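Local coordinates for protein dihydrodipicolinate synthase (Bacillus clausii KSM-K16, PDB 3E96) that probably acts as a 4-hydroxy-tetrahydrodipicolinate synthase, a DapA-family lyase expected to form a Schiff base with its substrate, at residues 142-147 against 168-173; 174-179 against 204-209; 190-195 against 210-215. All blocks are in the same frame, centred on the assembly; numbering follows the deposited sequence.

Interaction 1 of 3, residues 142-147 against 168-173; sequences VYFKDP and YAINDL
Phe144 and Ala169 meet through their main chains where two neighbouring strands of a TIM barrel run out into their C-terminal loops. Ala169 N gives its hydrogen to Phe144 O at 2.7 Å with an N-H...O angle of 157°, and Phe144 pairs with Tyr168 in a parallel bridge. Side chains pack on both faces of the strand pair here. The phenyl and phenol rings of Phe144 and Tyr168 point the same way, their planes at 28° but slid so far apart, with centroids separated by 6.0 Å, that they barely overlap; Phe144 CD2 reaches Tyr168 CE1 at 3.8 Å. Ile170 comes over from the loop: its CG1 lies on the main chain of Lys145, and CD1 goes further, to Phe144 CD2 at 3.9 Å and to Asp146 O at 3.6 Å, while the CG2 branch faces Pro147 CB. An alanine here, lacking CG1, CD1 and CG2, would probably open a gap between the Phe144 ring and the main chain of residues 145-147. On the other side the methyl of Ala169 touches Lys145 CB and the CE2-CZ-OH end of Tyr143, whose CG is anti to the backbone N (chi1 -162°), with Tyr143 OH 3.5 Å from Ala169 CB. Further out, Tyr143 OH is hydrogen-bonded to Gly194 O and Tyr168 OH to Asp151 OD1, while Leu154 of helix 152-157 packs on Phe144 and Tyr168. Lys145 also packs on Pro118 of the second subunit. Tyr143 is the predicted proton donor/acceptor, beside the predicted Schiff-base residue Lys167; a methyl against its hydroxyl end and a hydrogen bond from that hydroxyl to Gly194 O are consistent with a phenol held in a definite orientation.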
loop_
_atom_site.group_PDB
_atom_site.type_symbol
_atom_site.label_atom_id
_atom_site.label_comp_id
_atom_site.label_asym_id
_atom_site.label_seq_id
_atom_site.Cartn_x
_atom_site.Cartn_y
_atom_site.Cartn_z
ATOM N N VAL B 142 -3.034 -14.952 -7.329
ATOM C CA VAL B 142 -2.665 -14.105 -6.205
ATOM C C VAL B 142 -1.231 -13.627 -6.414
ATOM O O VAL B 142 -0.386 -14.379 -6.917
ATOM C CB VAL B 142 -2.756 -14.854 -4.851
ATOM C CG1 VAL B 142 -4.187 -15.335 -4.612
ATOM C CG2 VAL B 142 -1.788 -16.014 -4.833
ATOM N N TYR B 143 -0.974 -12.371 -6.059
ATOM C CA TYR B 143 0.358 -11.788 -6.176
ATOM C C TYR B 143 0.924 -11.853 -4.760
ATOM O O TYR B 143 0.503 -11.110 -3.875
ATOM C CB TYR B 143 0.282 -10.330 -6.647
ATOM C CG TYR B 143 1.598 -9.827 -7.205
ATOM C CD1 TYR B 143 1.978 -10.120 -8.519
ATOM C CD2 TYR B 143 2.481 -9.097 -6.414
ATOM C CE1 TYR B 143 3.208 -9.697 -9.029
ATOM C CE2 TYR B 143 3.712 -8.670 -6.912
ATOM C CZ TYR B 143 4.070 -8.973 -8.217
ATOM O OH TYR B 143 5.288 -8.559 -8.710
ATOM N N PHE B 144 1.879 -12.753 -4.562
ATOM C CA PHE B 144 2.490 -13.014 -3.258
ATOM C C PHE B 144 3.885 -12.383 -3.220
ATOM O O PHE B 144 4.812 -12.898 -3.842
ATOM C CB PHE B 144 2.583 -14.533 -3.092
ATOM C CG PHE B 144 2.692 -14.997 -1.672
ATOM C CD1 PHE B 144 1.581 -14.981 -0.836
ATOM C CD2 PHE B 144 3.900 -15.475 -1.181
ATOM C CE1 PHE B 144 1.671 -15.440 0.475
ATOM C CE2 PHE B 144 4.006 -15.935 0.127
ATOM C CZ PHE B 144 2.884 -15.917 0.959
ATOM N N LYS B 145 4.040 -11.288 -2.477
ATOM C CA LYS B 145 5.326 -10.600 -2.449
ATOM C C LYS B 145 5.910 -10.160 -1.111
ATOM O O LYS B 145 6.958 -9.517 -1.093
ATOM C CB LYS B 145 5.260 -9.372 -3.357
ATOM C CG LYS B 145 4.384 -8.252 -2.816
ATOM C CD LYS B 145 4.544 -7.010 -3.678
ATOM C CE LYS B 145 3.871 -5.802 -3.069
ATOM N NZ LYS B 145 4.156 -4.580 -3.884
ATOM N N ASP B 146 5.258 -10.486 -0.001
ATOM C CA ASP B 146 5.767 -10.089 1.313
ATOM C C ASP B 146 6.561 -11.227 1.974
ATOM O O ASP B 146 5.994 -12.231 2.397
ATOM C CB ASP B 146 4.606 -9.671 2.228
ATOM C CG ASP B 146 5.084 -9.075 3.537
ATOM O OD1 ASP B 146 6.293 -9.172 3.831
ATOM O OD2 ASP B 146 4.249 -8.515 4.277
ATOM N N PRO B 147 7.890 -11.075 2.078
ATOM C CA PRO B 147 8.712 -12.123 2.693
ATOM C C PRO B 147 8.358 -12.420 4.143
ATOM O O PRO B 147 8.678 -13.492 4.654
ATOM C CB PRO B 147 10.131 -11.578 2.551
ATOM C CG PRO B 147 9.922 -10.098 2.641
ATOM C CD PRO B 147 8.704 -9.885 1.768
ATOM N N TYR B 168 4.475 -15.497 -7.846
ATOM C CA TYR B 168 5.385 -15.471 -6.704
ATOM C C TYR B 168 6.363 -14.330 -6.925
ATOM O O TYR B 168 7.111 -14.334 -7.902
ATOM C CB TYR B 168 6.128 -16.798 -6.602
ATOM C CG TYR B 168 6.690 -17.046 -5.227
ATOM C CD1 TYR B 168 5.876 -17.514 -4.193
ATOM C CD2 TYR B 168 8.030 -16.784 -4.948
ATOM C CE1 TYR B 168 6.386 -17.714 -2.910
ATOM C CE2 TYR B 168 8.549 -16.976 -3.680
ATOM C CZ TYR B 168 7.728 -17.441 -2.661
ATOM O OH TYR B 168 8.257 -17.624 -1.400
ATOM N N ALA B 169 6.363 -13.363 -6.013
ATOM C CA ALA B 169 7.208 -12.188 -6.167
ATOM C C ALA B 169 8.211 -11.938 -5.051
ATOM O O ALA B 169 8.590 -10.793 -4.791
ATOM C CB ALA B 169 6.326 -10.958 -6.371
ATOM N N ILE B 170 8.621 -13.008 -4.379
ATOM C CA ILE B 170 9.624 -12.919 -3.329
ATOM C C ILE B 170 10.843 -13.541 -3.996
ATOM O O ILE B 170 10.825 -14.719 -4.356
ATOM C CB ILE B 170 9.230 -13.747 -2.091
ATOM C CG1 ILE B 170 7.904 -13.231 -1.527
ATOM C CG2 ILE B 170 10.329 -13.662 -1.036
ATOM C CD1 ILE B 170 7.380 -14.029 -0.344
ATOM N N ASN B 171 11.896 -12.750 -4.183
ATOM C CA ASN B 171 13.089 -13.255 -4.850
ATOM C C ASN B 171 13.986 -14.070 -3.939
ATOM O O ASN B 171 15.159 -13.760 -3.739
ATOM C CB ASN B 171 13.859 -12.098 -5.491
ATOM C CG ASN B 171 13.086 -11.465 -6.636
ATOM O OD1 ASN B 171 12.421 -12.167 -7.408
ATOM N ND2 ASN B 171 13.167 -10.142 -6.758
ATOM N N ASP B 172 13.402 -15.132 -3.402
ATOM C CA ASP B 172 14.089 -16.048 -2.510
ATOM C C ASP B 172 13.936 -17.395 -3.205
ATOM O O ASP B 172 12.901 -18.051 -3.072
ATOM C CB ASP B 172 13.380 -16.057 -1.154
ATOM C CG ASP B 172 14.124 -16.863 -0.113
ATOM O OD1 ASP B 172 14.649 -17.936 -0.461
ATOM O OD2 ASP B 172 14.170 -16.428 1.056
ATOM N N LEU B 173 14.949 -17.795 -3.971
ATOM C CA LEU B 173 14.879 -19.044 -4.721
ATOM C C LEU B 173 14.648 -20.305 -3.886
ATOM O O LEU B 173 13.832 -21.147 -4.262
ATOM C CB LEU B 173 16.116 -19.193 -5.618
ATOM C CG LEU B 173 16.109 -18.343 -6.903
ATOM C CD1 LEU B 173 14.961 -18.768 -7.803
ATOM C CD2 LEU B 173 15.979 -16.873 -6.566
#

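Interaction 2 of 3, residues 174-179 against 204-209; sequences PRFAKV and WHAGAK
Ala177 and Ala206 mark the closest backbone approach between helix 173-180 and the end of helix 200-206, their CA atoms 5.1 Å apart. The first helix runs through the whole of residues 174-179, whereas the second gives way within 204-209: Gly207 takes a positive phi of 134° in a Schellman motif, with Gly207 N bonded back to Trp204 O. At these angles a beta carbon would clash with the carbonyl oxygen of Ala206, which favours glycine. The chain then turns toward strand 210-213, and Phe176 fills the bend. With its CG anti to the backbone N (chi1 176°), the ring extends from its helix toward the second one and meets it by its rim. Phe176 CD2 lies 3.8 Å from Ala206 CB, and Phe176 CZ is 3.7 Å from Ala208 CB; the backbone nitrogen of Ala208 comes to the ring edge, in its plane, 3.6 Å from Phe176 CE2. A smaller contact beside it, Ala177 CB to Ala206 CB at 4.1 Å, lets the helices come near through two methyl groups. Phe203 and Tyr168 meet the ring of Phe176 as well, so it belongs to an aromatic cluster between the helical layer and the strands of this alpha/beta barrel. Ala206 O accepts a hydrogen bond from Arg181 NH1, which also reaches Ala177 O and ties the two helices together. Between the two segments themselves the contact is chiefly apolar, though the ring edge also meets a backbone N; the polar bridging is left to Arg181, just past helix 173-180.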
loop_
_atom_site.group_PDB
_atom_site.type_symbol
_atom_site.label_atom_id
_atom_site.label_comp_id
_atom_site.label_asym_id
_atom_site.label_seq_id
_atom_site.Cartn_x
_atom_site.Cartn_y
_atom_site.Cartn_z
ATOM N N PRO B 174 15.364 -20.470 -2.758
ATOM C CA PRO B 174 15.115 -21.683 -1.968
ATOM C C PRO B 174 13.660 -21.736 -1.506
ATOM O O PRO B 174 13.041 -22.799 -1.512
ATOM C CB PRO B 174 16.095 -21.545 -0.801
ATOM C CG PRO B 174 17.255 -20.838 -1.446
ATOM C CD PRO B 174 16.550 -19.753 -2.253
ATOM N N ARG B 175 13.109 -20.588 -1.110
ATOM C CA ARG B 175 11.713 -20.546 -0.676
ATOM C C ARG B 175 10.784 -20.927 -1.818
ATOM O O ARG B 175 9.870 -21.735 -1.648
ATOM C CB ARG B 175 11.320 -19.149 -0.187
ATOM C CG ARG B 175 11.654 -18.862 1.257
ATOM C CD ARG B 175 11.124 -17.488 1.671
ATOM N NE ARG B 175 9.663 -17.437 1.785
ATOM C CZ ARG B 175 9.005 -16.443 2.380
ATOM N NH1 ARG B 175 9.679 -15.424 2.901
ATOM N NH2 ARG B 175 7.683 -16.477 2.488
ATOM N N PHE B 176 11.011 -20.330 -2.984
ATOM C CA PHE B 176 10.177 -20.611 -4.142
ATOM C C PHE B 176 10.253 -22.085 -4.540
ATOM O O PHE B 176 9.225 -22.733 -4.744
ATOM C CB PHE B 176 10.585 -19.723 -5.328
ATOM C CG PHE B 176 9.833 -20.030 -6.595
ATOM C CD1 PHE B 176 8.458 -19.834 -6.668
ATOM C CD2 PHE B 176 10.490 -20.580 -7.688
ATOM C CE1 PHE B 176 7.748 -20.191 -7.814
ATOM C CE2 PHE B 176 9.793 -20.941 -8.836
ATOM C CZ PHE B 176 8.417 -20.748 -8.900
ATOM N N ALA B 177 11.465 -22.623 -4.634
ATOM C CA ALA B 177 11.629 -24.025 -5.017
ATOM C C ALA B 177 10.906 -24.968 -4.055
ATOM O O ALA B 177 10.339 -25.983 -4.476
ATOM C CB ALA B 177 13.111 -24.383 -5.084
ATOM N N LYS B 178 10.920 -24.633 -2.770
ATOM C CA LYS B 178 10.270 -25.469 -1.771
ATOM C C LYS B 178 8.743 -25.392 -1.813
ATOM O O LYS B 178 8.068 -26.419 -1.722
ATOM C CB LYS B 178 10.761 -25.103 -0.366
ATOM C CG LYS B 178 10.188 -25.979 0.743
ATOM C CD LYS B 178 10.510 -27.457 0.530
ATOM C CE LYS B 178 9.808 -28.335 1.562
ATOM N NZ LYS B 178 10.109 -29.784 1.357
ATOM N N VAL B 179 8.184 -24.194 -1.955
ATOM C CA VAL B 179 6.729 -24.097 -1.979
ATOM C C VAL B 179 6.152 -24.784 -3.218
ATOM O O VAL B 179 5.088 -25.396 -3.152
ATOM C CB VAL B 179 6.233 -22.623 -1.890
ATOM C CG1 VAL B 179 6.531 -21.868 -3.182
ATOM C CG2 VAL B 179 4.734 -22.612 -1.576
ATOM N N TRP B 204 12.601 -20.133 -13.394
ATOM C CA TRP B 204 12.281 -21.204 -14.337
ATOM C C TRP B 204 12.971 -22.503 -13.946
ATOM O O TRP B 204 12.342 -23.564 -13.915
ATOM C CB TRP B 204 12.680 -20.803 -15.762
ATOM C CG TRP B 204 12.054 -21.662 -16.822
ATOM C CD1 TRP B 204 12.495 -22.876 -17.268
ATOM C CD2 TRP B 204 10.847 -21.383 -17.544
ATOM N NE1 TRP B 204 11.637 -23.369 -18.227
ATOM C CE2 TRP B 204 10.617 -22.473 -18.413
ATOM C CE3 TRP B 204 9.938 -20.316 -17.540
ATOM C CZ2 TRP B 204 9.510 -22.526 -19.272
ATOM C CZ3 TRP B 204 8.839 -20.370 -18.394
ATOM C CH2 TRP B 204 8.637 -21.467 -19.247
ATOM N N HIS B 205 14.264 -22.413 -13.646
ATOM C CA HIS B 205 15.043 -23.576 -13.234
ATOM C C HIS B 205 14.454 -24.193 -11.965
ATOM O O HIS B 205 14.492 -25.412 -11.778
ATOM C CB HIS B 205 16.497 -23.169 -12.978
ATOM C CG HIS B 205 17.317 -24.232 -12.316
ATOM N ND1 HIS B 205 17.684 -25.397 -12.954
ATOM C CD2 HIS B 205 17.821 -24.315 -11.062
ATOM C CE1 HIS B 205 18.380 -26.152 -12.121
ATOM N NE2 HIS B 205 18.477 -25.518 -10.967
ATOM N N ALA B 206 13.907 -23.344 -11.101
ATOM C CA ALA B 206 13.322 -23.792 -9.842
ATOM C C ALA B 206 11.873 -24.288 -9.925
ATOM O O ALA B 206 11.336 -24.787 -8.932
ATOM C CB ALA B 206 13.431 -22.678 -8.797
ATOM N N GLY B 207 11.231 -24.145 -11.082
ATOM C CA GLY B 207 9.866 -24.640 -11.203
ATOM C C GLY B 207 8.818 -23.748 -11.847
ATOM O O GLY B 207 7.713 -24.211 -12.140
ATOM N N ALA B 208 9.139 -22.478 -12.069
ATOM C CA ALA B 208 8.176 -21.564 -12.682
ATOM C C ALA B 208 8.015 -21.891 -14.165
ATOM O O ALA B 208 8.967 -22.323 -14.812
ATOM C CB ALA B 208 8.641 -20.119 -12.515
ATOM N N LYS B 209 6.815 -21.680 -14.703
ATOM C CA LYS B 209 6.566 -21.955 -16.113
ATOM C C LYS B 209 5.992 -20.746 -16.841
ATOM O O LYS B 209 5.419 -20.868 -17.924
ATOM C CB LYS B 209 5.631 -23.159 -16.266
ATOM C CG LYS B 209 6.265 -24.465 -15.816
ATOM C CD LYS B 209 5.310 -25.633 -15.960
ATOM C CE LYS B 209 5.972 -26.926 -15.516
ATOM N NZ LYS B 209 5.077 -28.097 -15.714
#

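Interaction 3 of 3, residues 190-195 against 210-215; sequences AWICGT and GFTSGL
Cys193 and Phe211 stand side by side on the same face of the sheet, CB to CB at 3.9 Å, yet their ends part company. Phe211 carries CG between its backbone N and carbonyl carbon (chi1 62°), which takes the ring off toward Leu227 of helix 220-231 and leaves CB to make the contact, whereas Cys193 SG stays by its own segment and takes a weak hydrogen bond from Thr195 N. This face looks out to the helices, Phe203 lying against Cys193. Ile192 and Thr212 occupy the inner side, next to Lys167, the predicted Schiff-base residue. The CG2 branch of Ile192 does the touching, lying over the main chain of the neighbouring strand 3.6 Å from Phe211 CA; a beta carbon on Gly210 would lie against Ile192 CG1. These are strands 190-193 and 210-213 of the closed parallel TIM barrel, its seventh and eighth, joined by a beta-alpha-beta crossover through helix 200-206, and their short axes run at 41° to each other. Two main-chain bonds hold the register. Cys193 N points to Gly210 O at 2.9 Å, almost straight at the hydrogen (172°). Thr212 N returns to Cys193 O at 3.0 Å, and Phe211 CA adds a CA-H...O contact to the same oxygen at 3.3 Å. Thr212 is turned with OG1 between its backbone N and carbonyl carbon, bringing the hydroxyl over the end of the first strand, 3.3 Å from Gly194 O and with a weak, unsettled bond to Cys193 O. Beyond the strand ends, Thr195 OG1 is hydrogen-bonded to Asn171 OD1 and Ser213 OG to Glu197 OE2.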
loop_
_atom_site.group_PDB
_atom_site.type_symbol
_atom_site.label_atom_id
_atom_site.label_comp_id
_atom_site.label_asym_id
_atom_site.label_seq_id
_atom_site.Cartn_x
_atom_site.Cartn_y
_atom_site.Cartn_z
ATOM N N ALA B 190 -0.547 -22.651 -11.609
ATOM C CA ALA B 190 0.397 -22.131 -12.583
ATOM C C ALA B 190 1.378 -21.303 -11.761
ATOM O O ALA B 190 0.978 -20.345 -11.105
ATOM C CB ALA B 190 -0.316 -21.243 -13.595
ATOM N N TRP B 191 2.653 -21.678 -11.769
ATOM C CA TRP B 191 3.652 -20.927 -11.013
ATOM C C TRP B 191 4.302 -19.893 -11.917
ATOM O O TRP B 191 5.015 -20.240 -12.858
ATOM C CB TRP B 191 4.708 -21.868 -10.437
ATOM C CG TRP B 191 4.186 -22.686 -9.301
ATOM C CD1 TRP B 191 3.876 -24.022 -9.318
ATOM C CD2 TRP B 191 3.890 -22.221 -7.982
ATOM N NE1 TRP B 191 3.405 -24.410 -8.082
ATOM C CE2 TRP B 191 3.405 -23.324 -7.244
ATOM C CE3 TRP B 191 3.989 -20.973 -7.347
ATOM C CZ2 TRP B 191 3.018 -23.218 -5.903
ATOM C CZ3 TRP B 191 3.603 -20.869 -6.009
ATOM C CH2 TRP B 191 3.124 -21.987 -5.305
ATOM N N ILE B 192 4.055 -18.622 -11.612
ATOM C CA ILE B 192 4.567 -17.511 -12.410
ATOM C C ILE B 192 5.584 -16.642 -11.670
ATOM O O ILE B 192 5.359 -16.246 -10.528
ATOM C CB ILE B 192 3.390 -16.602 -12.848
ATOM C CG1 ILE B 192 2.382 -17.426 -13.655
ATOM C CG2 ILE B 192 3.900 -15.417 -13.677
ATOM C CD1 ILE B 192 1.024 -16.754 -13.813
ATOM N N CYS B 193 6.706 -16.349 -12.321
ATOM C CA CYS B 193 7.705 -15.481 -11.707
ATOM C C CYS B 193 7.138 -14.068 -11.796
ATOM O O CYS B 193 7.009 -13.516 -12.890
ATOM C CB CYS B 193 9.026 -15.547 -12.466
ATOM S SG CYS B 193 10.211 -14.291 -11.929
ATOM N N GLY B 194 6.794 -13.486 -10.653
ATOM C CA GLY B 194 6.215 -12.151 -10.652
ATOM C C GLY B 194 7.211 -11.008 -10.661
ATOM O O GLY B 194 6.809 -9.847 -10.559
ATOM N N THR B 195 8.499 -11.320 -10.798
ATOM C CA THR B 195 9.524 -10.283 -10.792
ATOM C C THR B 195 10.231 -10.041 -12.129
ATOM O O THR B 195 11.312 -9.456 -12.180
ATOM C CB THR B 195 10.554 -10.556 -9.678
ATOM O OG1 THR B 195 10.976 -11.923 -9.733
ATOM C CG2 THR B 195 9.918 -10.290 -8.304
ATOM N N GLY B 210 6.164 -19.577 -16.236
ATOM C CA GLY B 210 5.686 -18.343 -16.830
ATOM C C GLY B 210 6.304 -17.183 -16.075
ATOM O O GLY B 210 6.922 -17.385 -15.031
ATOM N N PHE B 211 6.161 -15.972 -16.602
ATOM C CA PHE B 211 6.694 -14.796 -15.927
ATOM C C PHE B 211 5.968 -13.534 -16.378
ATOM O O PHE B 211 5.407 -13.484 -17.473
ATOM C CB PHE B 211 8.219 -14.676 -16.148
ATOM C CG PHE B 211 8.639 -14.505 -17.590
ATOM C CD1 PHE B 211 8.682 -13.243 -18.176
ATOM C CD2 PHE B 211 9.036 -15.607 -18.345
ATOM C CE1 PHE B 211 9.115 -13.076 -19.489
ATOM C CE2 PHE B 211 9.472 -15.457 -19.662
ATOM C CZ PHE B 211 9.513 -14.186 -20.237
ATOM N N THR B 212 5.944 -12.534 -15.505
ATOM C CA THR B 212 5.299 -11.266 -15.818
ATOM C C THR B 212 6.308 -10.409 -16.561
ATOM O O THR B 212 7.512 -10.663 -16.502
ATOM C CB THR B 212 4.865 -10.526 -14.545
ATOM O OG1 THR B 212 6.000 -10.345 -13.689
ATOM C CG2 THR B 212 3.793 -11.315 -13.815
ATOM N N SER B 213 5.827 -9.388 -17.259
ATOM C CA SER B 213 6.740 -8.532 -18.000
ATOM C C SER B 213 6.187 -7.142 -18.250
ATOM O O SER B 213 5.032 -6.989 -18.648
ATOM C CB SER B 213 7.092 -9.181 -19.344
ATOM O OG SER B 213 7.866 -8.299 -20.143
ATOM N N GLY B 214 7.020 -6.137 -17.991
ATOM C CA GLY B 214 6.642 -4.759 -18.244
ATOM C C GLY B 214 7.362 -4.376 -19.526
ATOM O O GLY B 214 6.988 -3.441 -20.233
ATOM N N LEU B 215 8.417 -5.123 -19.827
ATOM C CA LEU B 215 9.211 -4.891 -21.025
ATOM C C LEU B 215 8.364 -5.008 -22.297
ATOM O O LEU B 215 8.649 -4.347 -23.298
ATOM C CB LEU B 215 10.376 -5.893 -21.077
ATOM C CG LEU B 215 11.312 -5.872 -22.291
ATOM C CD1 LEU B 215 11.958 -4.503 -22.420
ATOM C CD2 LEU B 215 12.384 -6.942 -22.127
#

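Interactions 1 and 3 lie 11 Å apart, centre to centre, and flank the predicted active site: Tyr143 OH of the first reaches Gly194 O of the second at 2.7 Å, and the side chains of Tyr143 and Thr212 each come within about 4 Å of that of Lys167. A second bond, Asn171 OD1 to Thr195 OG1 at 2.7 Å, joins their loops. Interaction 2 stands behind them in the helical layer, Phe176 about 9 Å from Lys167, side chain to side chain. It meets interaction 1 through Arg175 NH1 and Pro147 O, 2.8 Å apart, and interaction 3 through Lys209 N and Trp191 O at 3.0 Å.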